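Side-chain contact in putative hydrolase (Burkholderia cenocepacia, PDB 4X00), which probably acts as a hydrolase of the alpha/beta-hydrolase fold and is thought to be an aryl esterase: residues A[157-161]-A[162-166]. Residues are numbered along the deposited sequence; the frame is centred on the assembly and turned at random.
Sequences MIASD and LQTHL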
ATOM      1  N   MET A 157     -14.770  -9.544  -9.591  1.00 10.02           N
ATOM      2  CA  MET A 157     -14.657  -8.996  -8.243  0.57 10.26           C
ATOM      3  C   MET A 157     -15.395  -7.653  -8.124  1.00 11.19           C
ATOM      4  O   MET A 157     -15.578  -7.184  -7.011  1.00 11.62           O
ATOM      5  CB  MET A 157     -13.189  -8.873  -7.785  0.57 10.12           C
ATOM      6  CG  MET A 157     -12.395  -7.800  -8.453  0.57 10.19           C
ATOM      7  SD  MET A 157     -10.694  -7.825  -7.818  0.57 11.55           S
ATOM      8  CE  MET A 157      -9.953  -6.548  -8.844  0.57 12.52           C
ATOM      9  N   ILE A 158     -15.865  -7.081  -9.246  1.00 11.51           N
ATOM     10  CA  ILE A 158     -16.699  -5.869  -9.179  1.00 12.12           C
ATOM     11  C   ILE A 158     -18.126  -6.121  -9.675  1.00 12.50           C
ATOM     12  O   ILE A 158     -18.909  -5.174  -9.850  1.00 14.13           O
ATOM     13  CB  ILE A 158     -16.089  -4.690  -9.973  1.00 13.38           C
ATOM     14  CG1 ILE A 158     -16.006  -4.979 -11.470  1.00 13.89           C
ATOM     15  CG2 ILE A 158     -14.708  -4.316  -9.370  1.00 14.42           C
ATOM     16  CD1 ILE A 158     -15.604  -3.758 -12.276  1.00 14.84           C
ATOM     17  N   ALA A 159     -18.481  -7.381  -9.890  1.00 11.85           N
ATOM     18  CA  ALA A 159     -19.805  -7.716 -10.408  1.00 10.99           C
ATOM     19  C   ALA A 159     -20.944  -7.375  -9.453  1.00 11.18           C
ATOM     20  O   ALA A 159     -20.786  -7.342  -8.222  1.00 11.29           O
ATOM     21  CB  ALA A 159     -19.864  -9.200 -10.750  1.00 11.59           C
ATOM     22  N   SER A 160     -22.127  -7.140 -10.017  1.00 11.90           N
ATOM     23  CA  SER A 160     -23.291  -6.877  -9.178  0.58 11.96           C
ATOM     24  C   SER A 160     -23.819  -8.155  -8.514  1.00 11.29           C
ATOM     25  O   SER A 160     -24.351  -8.111  -7.416  1.00 11.92           O
ATOM     26  CB  SER A 160     -24.403  -6.216  -9.997  0.58 12.88           C
ATOM     27  OG  SER A 160     -24.804  -7.088 -11.032  0.58 13.83           O
ATOM     28  N   ASP A 161     -23.654  -9.297  -9.175  1.00 10.14           N
ATOM     29  CA  ASP A 161     -24.110 -10.562  -8.598  1.00  9.44           C
ATOM     30  C   ASP A 161     -23.319 -10.908  -7.354  1.00  9.07           C
ATOM     31  O   ASP A 161     -22.089 -10.954  -7.406  1.00  9.24           O
ATOM     32  CB  ASP A 161     -23.963 -11.704  -9.606  1.00  9.96           C
ATOM     33  CG  ASP A 161     -24.354 -13.025  -9.020  1.00 10.65           C
ATOM     34  OD1 ASP A 161     -25.564 -13.175  -8.708  1.00 12.15           O
ATOM     35  OD2 ASP A 161     -23.475 -13.923  -8.889  1.00 11.15           O
ATOM     36  N   LEU A 162     -23.992 -11.187  -6.251  1.00  8.99           N
ATOM     37  CA  LEU A 162     -23.314 -11.359  -4.979  1.00  8.35           C
ATOM     38  C   LEU A 162     -22.308 -12.519  -4.946  1.00  8.13           C
ATOM     39  O   LEU A 162     -21.157 -12.320  -4.554  1.00  8.07           O
ATOM     40  CB  LEU A 162     -24.337 -11.531  -3.847  1.00  8.80           C
ATOM     41  CG  LEU A 162     -23.687 -11.673  -2.459  1.00  8.75           C
ATOM     42  CD1 LEU A 162     -22.819 -10.454  -2.126  1.00  9.01           C
ATOM     43  CD2 LEU A 162     -24.761 -11.843  -1.366  1.00  8.87           C
ATOM     44  N   GLN A 163     -22.714 -13.714  -5.361  1.00  8.40           N
ATOM     45  CA  GLN A 163     -21.758 -14.810  -5.360  1.00  8.45           C
ATOM     46  C   GLN A 163     -20.577 -14.523  -6.273  1.00  8.98           C
ATOM     47  O   GLN A 163     -19.422 -14.789  -5.903  1.00  9.11           O
ATOM     48  CB  GLN A 163     -22.404 -16.128  -5.772  1.00  9.60           C
ATOM     49  CG  GLN A 163     -21.353 -17.244  -5.749  1.00 12.27           C
ATOM     50  CD  GLN A 163     -21.923 -18.606  -5.925  1.00 15.39           C
ATOM     51  OE1 GLN A 163     -23.144 -18.804  -5.882  1.00 16.92           O
ATOM     52  NE2 GLN A 163     -21.036 -19.583  -6.126  1.00 17.01           N
ATOM     53  N   THR A 164     -20.836 -13.980  -7.451  1.00  8.90           N
ATOM     54  CA  THR A 164     -19.755 -13.710  -8.401  1.00  9.09           C
ATOM     55  C   THR A 164     -18.768 -12.725  -7.794  1.00  8.37           C
ATOM     56  O   THR A 164     -17.548 -12.889  -7.916  1.00  8.88           O
ATOM     57  CB  THR A 164     -20.303 -13.129  -9.703  1.00 10.88           C
ATOM     58  OG1 THR A 164     -21.234 -14.047 -10.281  1.00 12.07           O
ATOM     59  CG2 THR A 164     -19.219 -12.846 -10.712  1.00 11.15           C
ATOM     60  N   HIS A 165     -19.299 -11.686  -7.145  1.00  8.31           N
ATOM     61  CA  HIS A 165     -18.457 -10.670  -6.516  1.00  8.43           C
ATOM     62  C   HIS A 165     -17.566 -11.277  -5.432  1.00  7.78           C
ATOM     63  O   HIS A 165     -16.356 -11.004  -5.363  1.00  7.77           O
ATOM     64  CB  HIS A 165     -19.355  -9.590  -5.923  1.00  8.14           C
ATOM     65  CG  HIS A 165     -18.633  -8.322  -5.582  1.00  8.65           C
ATOM     66  ND1 HIS A 165     -18.851  -7.139  -6.265  1.00  8.76           N
ATOM     67  CD2 HIS A 165     -17.738  -8.035  -4.603  1.00  9.47           C
ATOM     68  CE1 HIS A 165     -18.103  -6.183  -5.730  1.00  9.60           C
ATOM     69  NE2 HIS A 165     -17.422  -6.703  -4.719  1.00  9.51           N
ATOM     70  N   LEU A 166     -18.164 -12.070  -4.554  1.00  7.65           N
ATOM     71  CA  LEU A 166     -17.380 -12.695  -3.485  1.00  8.03           C
ATOM     72  C   LEU A 166     -16.373 -13.712  -4.054  1.00  8.01           C
ATOM     73  O   LEU A 166     -15.206 -13.744  -3.625  1.00  8.22           O
ATOM     74  CB  LEU A 166     -18.300 -13.349  -2.457  1.00  8.24           C
ATOM     75  CG  LEU A 166     -19.238 -12.350  -1.762  1.00  8.19           C
ATOM     76  CD1 LEU A 166     -20.101 -13.130  -0.753  1.00  9.54           C
ATOM     77  CD2 LEU A 166     -18.468 -11.226  -1.026  1.00  9.07           C
TER
HETATM   78  O   HOH W   1     -25.453 -14.519  -6.251  1.00 11.19           O
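Q163 meets the carboxylate of D161, the N-cap residue of helix 162-174, through a water that donates to D161 OD1 and accepts from Q163 N. One residue on, T164 reaches the other oxygen directly. T164 N donates the N-cap bond to D161 OD2 over 3.0 Å from above the carboxylate plane, 38° out of it, and T164 OG1 donates to D161 OD2 at 2.6 Å from the anti side. That hydroxyl lies beside T164's own backbone N (chi1 -59°), which lets both donors converge on one oxygen; the methyl branch goes the other way, CG2 resting 3.7 Å from A159 CB. H165 N then donates to D161 O at 2.9 Å, an alpha-helical i+4 to i bond. The H165 ring turns back toward the loop, CG anti to the backbone N (chi1 -164°), and ND1 donates to A159 O over 2.8 Å, nearly in the ring plane and on a carbonyl lone pair. M157 O lies over the middle of the H165 ring, 2.9 Å above its plane, a position unsuited to an N-H bond. Beyond the loop, Q201 OE1 accepts from H165 NE2, and W198 stacks on the ring, joining this turn to helix 198-204. Donation from both ring nitrogens of H165 is consistent with a protonated imidazolium, provided the Q201 amide is placed as modelled; its charge would probably be eased by the M157 carbonyl oxygen over its face.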